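Long-range contacts in type III Pentaketide Synthase (PDB 3EUO), which probably assembles pentaketides by successive acyl transfers, as a fungal type III polyketide synthase of the chalcone and stilbene synthase family: residues Y15-D20 / G55-P60; V10-Y15 / Q50-G55; H239-D244 / V252-R257. All blocks are in the same frame, centred on the assembly; numbering follows the deposited sequence.

The three contacts show how the chemistry of a beta-strand contact changes with its surroundings. Interactions 1 and 2 are neighbours that share Tyr15 and Gly55 and serve the same two-stranded sheet, 15-17 with 51-53. Interaction 2 is largely buried and joins its segments by backbone bonds and a bridging water, whereas interaction 1, at the surface, presses a ring and a leucine on a loop without a hydrogen bond between its segments. Interaction 3, centred about 25 Å from the centre of either, is a partly buried hairpin in the C-terminal half. There a regular ladder ends in a salt bridge, and the second subunit lies alongside.

Interaction 1: Y15-D20 / G55-P60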
loop_
_atom_site.group_PDB
_atom_site.type_symbol
_atom_site.label_atom_id
_atom_site.label_comp_id
_atom_site.label_asym_id
_atom_site.label_seq_id
_atom_site.Cartn_x
_atom_site.Cartn_y
_atom_site.Cartn_z
ATOM N N TYR A 15 26.135 5.785 7.950
ATOM C CA TYR A 15 26.904 6.824 7.258
ATOM C C TYR A 15 26.220 8.189 7.267
ATOM O O TYR A 15 24.990 8.286 7.243
ATOM C CB TYR A 15 27.245 6.395 5.825
ATOM C CG TYR A 15 28.035 5.108 5.745
ATOM C CD1 TYR A 15 29.433 5.124 5.692
ATOM C CD2 TYR A 15 27.390 3.868 5.732
ATOM C CE1 TYR A 15 30.161 3.939 5.621
ATOM C CE2 TYR A 15 28.113 2.676 5.663
ATOM C CZ TYR A 15 29.496 2.723 5.605
ATOM O OH TYR A 15 30.212 1.544 5.537
ATOM N N SER A 16 27.040 9.236 7.308
ATOM C CA SER A 16 26.556 10.610 7.272
ATOM C C SER A 16 27.349 11.355 6.218
ATOM O O SER A 16 28.573 11.494 6.333
ATOM C CB SER A 16 26.712 11.281 8.639
ATOM O OG SER A 16 25.759 10.786 9.570
ATOM N N LEU A 17 26.650 11.813 5.185
ATOM C CA LEU A 17 27.284 12.393 4.008
ATOM C C LEU A 17 27.156 13.901 3.955
ATOM O O LEU A 17 26.049 14.444 3.994
ATOM C CB LEU A 17 26.687 11.800 2.736
ATOM C CG LEU A 17 26.611 10.273 2.622
ATOM C CD1 LEU A 17 25.862 9.887 1.346
ATOM C CD2 LEU A 17 27.998 9.637 2.657
ATOM N N GLY A 18 28.303 14.561 3.832
ATOM C CA GLY A 18 28.356 16.000 3.616
ATOM C C GLY A 18 28.026 16.304 2.166
ATOM O O GLY A 18 27.881 15.381 1.357
ATOM N N PRO A 19 27.896 17.596 1.826
ATOM C CA PRO A 19 27.549 17.992 0.461
ATOM C C PRO A 19 28.557 17.539 -0.589
ATOM O O PRO A 19 28.202 17.475 -1.766
ATOM C CB PRO A 19 27.510 19.527 0.527
ATOM C CG PRO A 19 28.263 19.886 1.752
ATOM C CD PRO A 19 28.040 18.764 2.713
ATOM N N ASP A 20 29.785 17.217 -0.167
ATOM C CA ASP A 20 30.827 16.765 -1.097
ATOM C C ASP A 20 30.594 15.360 -1.668
ATOM O O ASP A 20 31.194 15.007 -2.680
ATOM C CB ASP A 20 32.234 16.881 -0.485
ATOM C CG ASP A 20 32.478 15.898 0.659
ATOM O OD1 ASP A 20 31.554 15.646 1.464
ATOM O OD2 ASP A 20 33.619 15.392 0.766
ATOM N N GLY A 55 25.196 3.926 2.787
ATOM C CA GLY A 55 26.567 3.783 2.292
ATOM C C GLY A 55 27.327 5.087 2.144
ATOM O O GLY A 55 26.781 6.179 2.324
ATOM N N ASN A 56 28.610 4.967 1.825
ATOM C CA ASN A 56 29.405 6.122 1.455
ATOM C C ASN A 56 29.588 6.137 -0.067
ATOM O O ASN A 56 29.185 5.187 -0.740
ATOM C CB ASN A 56 30.739 6.134 2.221
ATOM C CG ASN A 56 31.633 4.959 1.880
ATOM O OD1 ASN A 56 31.577 4.410 0.777
ATOM N ND2 ASN A 56 32.479 4.571 2.831
ATOM N N PRO A 57 30.176 7.212 -0.624
ATOM C CA PRO A 57 30.341 7.275 -2.082
ATOM C C PRO A 57 31.125 6.122 -2.748
ATOM O O PRO A 57 31.177 6.062 -3.972
ATOM C CB PRO A 57 31.056 8.615 -2.290
ATOM C CG PRO A 57 30.654 9.435 -1.104
ATOM C CD PRO A 57 30.673 8.442 0.023
ATOM N N ASP A 58 31.706 5.216 -1.964
ATOM C CA ASP A 58 32.395 4.051 -2.536
ATOM C C ASP A 58 31.544 2.783 -2.548
ATOM O O ASP A 58 32.028 1.715 -2.936
ATOM C CB ASP A 58 33.730 3.786 -1.831
ATOM C CG ASP A 58 34.755 4.859 -2.108
ATOM O OD1 ASP A 58 34.902 5.267 -3.286
ATOM O OD2 ASP A 58 35.419 5.297 -1.144
ATOM N N HIS A 59 30.281 2.890 -2.132
ATOM C CA HIS A 59 29.402 1.727 -2.125
ATOM C C HIS A 59 29.334 1.107 -3.523
ATOM O O HIS A 59 29.192 1.832 -4.509
ATOM C CB HIS A 59 27.997 2.096 -1.643
ATOM C CG HIS A 59 27.183 0.911 -1.224
ATOM N ND1 HIS A 59 26.556 0.083 -2.130
ATOM C CD2 HIS A 59 26.924 0.396 -0.000
ATOM C CE1 HIS A 59 25.930 -0.884 -1.481
ATOM N NE2 HIS A 59 26.142 -0.719 -0.186
ATOM N N PRO A 60 29.453 -0.232 -3.620
ATOM C CA PRO A 60 29.453 -0.875 -4.942
ATOM C C PRO A 60 28.206 -0.600 -5.779
ATOM O O PRO A 60 28.307 -0.501 -7.002
ATOM C CB PRO A 60 29.540 -2.370 -4.614
ATOM C CG PRO A 60 30.120 -2.430 -3.257
ATOM C CD PRO A 60 29.627 -1.215 -2.534
#
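Tyr15 lays one face of its ring over the peptide between Gly55 and Asn56, just where the chain leaves the antiparallel pair of strands 15-17 and 51-53 and enters a type I beta turn with an Asx turn inside it. The site is a worked example of a strand packing its side chains on the backbone of a loop, with no hydrogen bond between 15-20 and 55-60. With CG beside the backbone N and anti to the carbonyl carbon (chi1 -58°), the tyrosine swings its ring over the loop. Gly55 C lies 3.6 Å above the ring plane, displaced toward the rim, and Asn56 N sits over the same face.

Asn56 approaches farther out along the ring, its ND2 3.7 Å from Tyr15 CE1 and its CB against CD1. The amide plane is inclined by 70° to the ring, so the two flat groups do not stack. Two residues on, Leu17 points to the same loop as Tyr15. Its CD2 methyl touches both Gly55 O, at 3.7 Å, and Pro57 CD, at 3.9 Å. Carbon atoms flank Gly55 O, with Tyr15 CB 3.5 Å from it, and the oxygen also accepts a hydrogen bond from the hydroxyl of Ser53.

The turn fixes the asparagine that faces the ring. His59 N bonds to Asn56 O, closing the beta turn, while the Asn56 amide, its CG between the backbone N and the carbonyl carbon (chi1 64°), folds back until OD1 accepts from Asp58 N at 2.9 Å.

Interaction 2: V10-Y15 / Q50-G55; sequences VQYPPY and QRSSIG
Ser52 meets Tyr12 and Ser53 pairs with Tyr15, the latter as the antiparallel hydrogen-bonded pair that opens the small sheet 15-17/51-53 soon after the chain leaves strand 4-11 of the large mixed sheet. With OG beside the backbone N and opposite the carbonyl carbon (chi1 -71°), Ser52 brings its hydroxyl 3.3 Å from Tyr12 CD1, with CB also against the ring. That hydroxyl is hydrogen-bonded to His327 and also accepts from a water, which donates to Pro13 O, at 2.6 Å, and to Tyr15 O.

Ser53 supplies the backbone pair: its N reaches Tyr15 O at 2.9 Å, and Tyr15 N returns a longer bond of 3.2 Å to Ser53 O. Pro13 packs CB against that same carbonyl oxygen, and beyond it touches Ile54 CG2 at 4.1 Å. The backbone O of Ile54 comes 3.4 Å from Tyr15 CD2, obliquely to the ring that covers Gly55. Cutting Tyr15 back to an alanine would probably keep the backbone pair but open a gap near Ile54 O and uncover Gly55. At the end of the walk, Gly55 O accepts from Ser53 OG at 2.9 Å, a hydroxyl also bonded to Thr178.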
loop_
_atom_site.group_PDB
_atom_site.type_symbol
_atom_site.label_atom_id
_atom_site.label_comp_id
_atom_site.label_asym_id
_atom_site.label_seq_id
_atom_site.Cartn_x
_atom_site.Cartn_y
_atom_site.Cartn_z
ATOM N N VAL A 10 13.732 5.042 16.316
ATOM C CA VAL A 10 14.316 5.585 15.101
ATOM C C VAL A 10 15.661 4.917 14.900
ATOM O O VAL A 10 16.417 4.724 15.856
ATOM C CB VAL A 10 14.498 7.121 15.200
ATOM C CG1 VAL A 10 15.149 7.689 13.930
ATOM C CG2 VAL A 10 13.159 7.808 15.467
ATOM N N GLN A 11 15.951 4.544 13.657
ATOM C CA GLN A 11 17.259 3.992 13.335
ATOM C C GLN A 11 17.760 4.540 12.010
ATOM O O GLN A 11 17.279 4.162 10.937
ATOM C CB GLN A 11 17.239 2.457 13.323
ATOM C CG GLN A 11 18.609 1.823 13.088
ATOM C CD GLN A 11 19.575 2.051 14.242
ATOM O OE1 GLN A 11 19.174 2.143 15.403
ATOM N NE2 GLN A 11 20.860 2.137 13.923
ATOM N N TYR A 12 18.720 5.451 12.104
ATOM C CA TYR A 12 19.433 5.931 10.937
ATOM C C TYR A 12 20.536 4.932 10.595
ATOM O O TYR A 12 21.029 4.227 11.483
ATOM C CB TYR A 12 20.018 7.326 11.204
ATOM C CG TYR A 12 18.993 8.445 11.155
ATOM C CD1 TYR A 12 18.529 8.940 9.934
ATOM C CD2 TYR A 12 18.490 9.018 12.334
ATOM C CE1 TYR A 12 17.584 9.982 9.883
ATOM C CE2 TYR A 12 17.552 10.055 12.291
ATOM C CZ TYR A 12 17.099 10.530 11.066
ATOM O OH TYR A 12 16.164 11.553 11.017
ATOM N N PRO A 13 20.914 4.847 9.308
ATOM C CA PRO A 13 22.033 4.001 8.894
ATOM C C PRO A 13 23.386 4.545 9.378
ATOM O O PRO A 13 23.430 5.640 9.957
ATOM C CB PRO A 13 21.934 4.012 7.367
ATOM C CG PRO A 13 21.208 5.276 7.045
ATOM C CD PRO A 13 20.280 5.530 8.164
ATOM N N PRO A 14 24.477 3.781 9.160
ATOM C CA PRO A 14 25.807 4.103 9.702
ATOM C C PRO A 14 26.464 5.378 9.176
ATOM O O PRO A 14 27.282 5.972 9.887
ATOM C CB PRO A 14 26.660 2.903 9.269
ATOM C CG PRO A 14 25.690 1.813 8.966
ATOM C CD PRO A 14 24.503 2.520 8.400
ATOM N N TYR A 15 26.135 5.785 7.950
ATOM C CA TYR A 15 26.904 6.824 7.258
ATOM C C TYR A 15 26.220 8.189 7.267
ATOM O O TYR A 15 24.990 8.286 7.243
ATOM C CB TYR A 15 27.245 6.395 5.825
ATOM C CG TYR A 15 28.035 5.108 5.745
ATOM C CD1 TYR A 15 29.433 5.124 5.692
ATOM C CD2 TYR A 15 27.390 3.868 5.732
ATOM C CE1 TYR A 15 30.161 3.939 5.621
ATOM C CE2 TYR A 15 28.113 2.676 5.663
ATOM C CZ TYR A 15 29.496 2.723 5.605
ATOM O OH TYR A 15 30.212 1.544 5.537
ATOM N N GLN A 50 24.398 17.382 6.822
ATOM C CA GLN A 50 24.699 15.977 6.552
ATOM C C GLN A 50 23.433 15.203 6.241
ATOM O O GLN A 50 22.386 15.473 6.823
ATOM C CB GLN A 50 25.381 15.330 7.756
ATOM C CG GLN A 50 26.817 15.775 7.972
ATOM C CD GLN A 50 27.569 14.855 8.894
ATOM O OE1 GLN A 50 27.118 14.557 10.006
ATOM N NE2 GLN A 50 28.731 14.393 8.444
ATOM N N ARG A 51 23.545 14.247 5.321
ATOM C CA ARG A 51 22.443 13.340 5.002
ATOM C C ARG A 51 22.806 11.922 5.433
ATOM O O ARG A 51 23.914 11.450 5.191
ATOM C CB ARG A 51 22.117 13.351 3.508
ATOM C CG ARG A 51 21.557 14.658 2.960
ATOM C CD ARG A 51 21.362 14.583 1.435
ATOM N NE ARG A 51 22.610 14.266 0.739
ATOM C CZ ARG A 51 22.905 13.089 0.188
ATOM N NH1 ARG A 51 22.034 12.077 0.223
ATOM N NH2 ARG A 51 24.083 12.916 -0.402
ATOM N N SER A 52 21.863 11.248 6.075
ATOM C CA SER A 52 22.060 9.878 6.520
ATOM C C SER A 52 21.955 8.929 5.332
ATOM O O SER A 52 21.075 9.093 4.491
ATOM C CB SER A 52 21.015 9.528 7.574
ATOM O OG SER A 52 21.297 10.220 8.790
ATOM N N SER A 53 22.856 7.950 5.268
ATOM C CA SER A 53 22.907 7.012 4.141
ATOM C C SER A 53 23.341 5.608 4.539
ATOM O O SER A 53 24.169 5.425 5.442
ATOM C CB SER A 53 23.839 7.544 3.052
ATOM O OG SER A 53 23.902 6.671 1.940
ATOM N N ILE A 54 22.782 4.620 3.845
ATOM C CA ILE A 54 23.199 3.224 3.998
ATOM C C ILE A 54 24.648 2.994 3.560
ATOM O O ILE A 54 25.253 1.980 3.914
ATOM C CB ILE A 54 22.275 2.245 3.232
ATOM C CG1 ILE A 54 22.250 2.560 1.729
ATOM C CG2 ILE A 54 20.880 2.237 3.832
ATOM C CD1 ILE A 54 23.256 1.757 0.906
ATOM N N GLY A 55 25.196 3.926 2.787
ATOM C CA GLY A 55 26.567 3.783 2.292
ATOM C C GLY A 55 27.327 5.087 2.144
ATOM O O GLY A 55 26.781 6.179 2.324
HETATM O O HOH W 1 23.214 8.152 9.515
#

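Interaction 3: H239-D244 / V252-R257; sequences HDLGFD and VVLSPR
Gly242 and Val253 form the hydrogen-bonded pair at the middle of this stretch of the beta hairpin 241-246/249-254, whose strands run antiparallel at 164°. The backbone bonds come first. Gly242 N donates to Val253 O at 3.0 Å and Val253 N answers to Gly242 O, the second bond being nearly straight at 172°. Ser255 N carries the pairing one step farther, to Asp240 O at 2.9 Å, beyond the last regular strand residue. Between these bonds, CA-H groups of Leu241 and Leu254 point to Val253 O and Asp240 O.

Apolar contacts fill the face that bears Leu241, Phe243, Val252 and Leu254. The two leucines lie side by side, pointing the same way and touching through their CD1 methyls at 3.8 Å, while Val252 CG2 rests 3.7 Å from Phe243 CE1. On the other face Val253, across the pair from Gly242, spreads its methyls in two directions, CG1 to the backbone O of His239 and CG2 to the carboxylate of Asp244.

Charge closes the open end of the hairpin. Arg257, its chain bent at chi3 (86°), brings NH1 2.7 Å from Asp240 OD2 in a salt bridge that uses the syn side of the carboxylate, and the same NH1 passes 3.6 Å from His239 NE2. Ser255 OG accepts from Arg257 N at 3.0 Å, a capping bond on the approach to a helix.

That helix, 258-277, packs on Asp240 through Val258 and Leu261. At the other end Phe243 meets Trp250 of its own hairpin and the loop residues Cys111, Thr112 and Met180, and it pairs in an antiparallel ladder with a strand of the second subunit, which extends the hairpin sheet across the dimer interface.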
loop_
_atom_site.group_PDB
_atom_site.type_symbol
_atom_site.label_atom_id
_atom_site.label_comp_id
_atom_site.label_asym_id
_atom_site.label_seq_id
_atom_site.Cartn_x
_atom_site.Cartn_y
_atom_site.Cartn_z
ATOM N N HIS A 239 0.935 16.955 -10.991
ATOM C CA HIS A 239 2.150 17.158 -11.786
ATOM C C HIS A 239 3.260 17.888 -11.030
ATOM O O HIS A 239 4.400 17.976 -11.514
ATOM C CB HIS A 239 1.812 17.914 -13.083
ATOM C CG HIS A 239 1.267 19.295 -12.855
ATOM N ND1 HIS A 239 -0.005 19.525 -12.373
ATOM C CD2 HIS A 239 1.821 20.515 -13.054
ATOM C CE1 HIS A 239 -0.208 20.828 -12.279
ATOM N NE2 HIS A 239 0.882 21.451 -12.689
ATOM N N ASP A 240 2.939 18.403 -9.845
ATOM C CA ASP A 240 3.889 19.187 -9.064
ATOM C C ASP A 240 4.818 18.358 -8.178
ATOM O O ASP A 240 5.882 18.826 -7.795
ATOM C CB ASP A 240 3.155 20.224 -8.220
ATOM C CG ASP A 240 2.448 21.253 -9.069
ATOM O OD1 ASP A 240 3.138 21.997 -9.789
ATOM O OD2 ASP A 240 1.207 21.300 -9.030
ATOM N N LEU A 241 4.405 17.136 -7.851
ATOM C CA LEU A 241 5.138 16.322 -6.889
ATOM C C LEU A 241 4.803 14.860 -7.113
ATOM O O LEU A 241 3.639 14.474 -7.121
ATOM C CB LEU A 241 4.788 16.741 -5.456
ATOM C CG LEU A 241 5.660 16.229 -4.312
ATOM C CD1 LEU A 241 7.141 16.545 -4.542
ATOM C CD2 LEU A 241 5.190 16.822 -2.996
ATOM N N GLY A 242 5.839 14.053 -7.299
ATOM C CA GLY A 242 5.647 12.657 -7.657
ATOM C C GLY A 242 6.922 11.852 -7.600
ATOM O O GLY A 242 8.002 12.386 -7.329
ATOM N N PHE A 243 6.789 10.556 -7.866
ATOM C CA PHE A 243 7.908 9.621 -7.801
ATOM C C PHE A 243 7.525 8.505 -8.774
ATOM O O PHE A 243 6.710 7.641 -8.452
ATOM C CB PHE A 243 8.075 9.109 -6.358
ATOM C CG PHE A 243 9.482 8.687 -5.994
ATOM C CD1 PHE A 243 10.600 9.346 -6.505
ATOM C CD2 PHE A 243 9.679 7.654 -5.077
ATOM C CE1 PHE A 243 11.888 8.960 -6.141
ATOM C CE2 PHE A 243 10.971 7.258 -4.706
ATOM C CZ PHE A 243 12.075 7.911 -5.236
ATOM N N ASP A 244 8.060 8.576 -9.989
ATOM C CA ASP A 244 7.580 7.721 -11.080
ATOM C C ASP A 244 8.446 6.489 -11.247
ATOM O O ASP A 244 9.671 6.602 -11.380
ATOM C CB ASP A 244 7.555 8.490 -12.407
ATOM C CG ASP A 244 6.610 9.685 -12.395
ATOM O OD1 ASP A 244 5.625 9.705 -11.627
ATOM O OD2 ASP A 244 6.848 10.612 -13.204
ATOM N N VAL A 252 12.183 11.337 -9.344
ATOM C CA VAL A 252 11.523 12.431 -8.632
ATOM C C VAL A 252 10.820 13.383 -9.606
ATOM O O VAL A 252 11.381 13.740 -10.635
ATOM C CB VAL A 252 12.541 13.232 -7.793
ATOM C CG1 VAL A 252 11.894 14.471 -7.194
ATOM C CG2 VAL A 252 13.125 12.360 -6.687
ATOM N N VAL A 253 9.581 13.756 -9.284
ATOM C CA VAL A 253 8.894 14.857 -9.961
ATOM C C VAL A 253 8.764 15.969 -8.920
ATOM O O VAL A 253 8.289 15.733 -7.808
ATOM C CB VAL A 253 7.493 14.445 -10.509
ATOM C CG1 VAL A 253 6.759 15.651 -11.111
ATOM C CG2 VAL A 253 7.628 13.340 -11.556
ATOM N N LEU A 254 9.219 17.168 -9.274
ATOM C CA LEU A 254 9.220 18.291 -8.347
ATOM C C LEU A 254 9.186 19.612 -9.115
ATOM O O LEU A 254 10.119 19.947 -9.854
ATOM C CB LEU A 254 10.435 18.214 -7.413
ATOM C CG LEU A 254 10.680 19.278 -6.338
ATOM C CD1 LEU A 254 9.475 19.468 -5.406
ATOM C CD2 LEU A 254 11.912 18.903 -5.537
ATOM N N SER A 255 8.097 20.349 -8.945
ATOM C CA SER A 255 7.909 21.610 -9.655
ATOM C C SER A 255 8.261 22.765 -8.732
ATOM O O SER A 255 8.321 22.586 -7.508
ATOM C CB SER A 255 6.464 21.753 -10.128
ATOM O OG SER A 255 5.659 22.300 -9.106
ATOM N N PRO A 256 8.506 23.957 -9.315
ATOM C CA PRO A 256 8.733 25.146 -8.487
ATOM C C PRO A 256 7.495 25.590 -7.703
ATOM O O PRO A 256 7.619 26.390 -6.779
ATOM C CB PRO A 256 9.153 26.215 -9.502
ATOM C CG PRO A 256 8.669 25.738 -10.807
ATOM C CD PRO A 256 8.636 24.245 -10.756
ATOM N N ARG A 257 6.323 25.061 -8.052
ATOM C CA ARG A 257 5.066 25.427 -7.379
ATOM C C ARG A 257 4.939 24.896 -5.949
ATOM O O ARG A 257 4.211 25.470 -5.138
ATOM C CB ARG A 257 3.855 24.932 -8.173
ATOM C CG ARG A 257 3.809 25.336 -9.637
ATOM C CD ARG A 257 2.631 24.655 -10.317
ATOM N NE ARG A 257 1.400 25.415 -10.159
ATOM C CZ ARG A 257 0.184 24.895 -9.995
ATOM N NH1 ARG A 257 -0.017 23.578 -9.926
ATOM N NH2 ARG A 257 -0.843 25.718 -9.875
#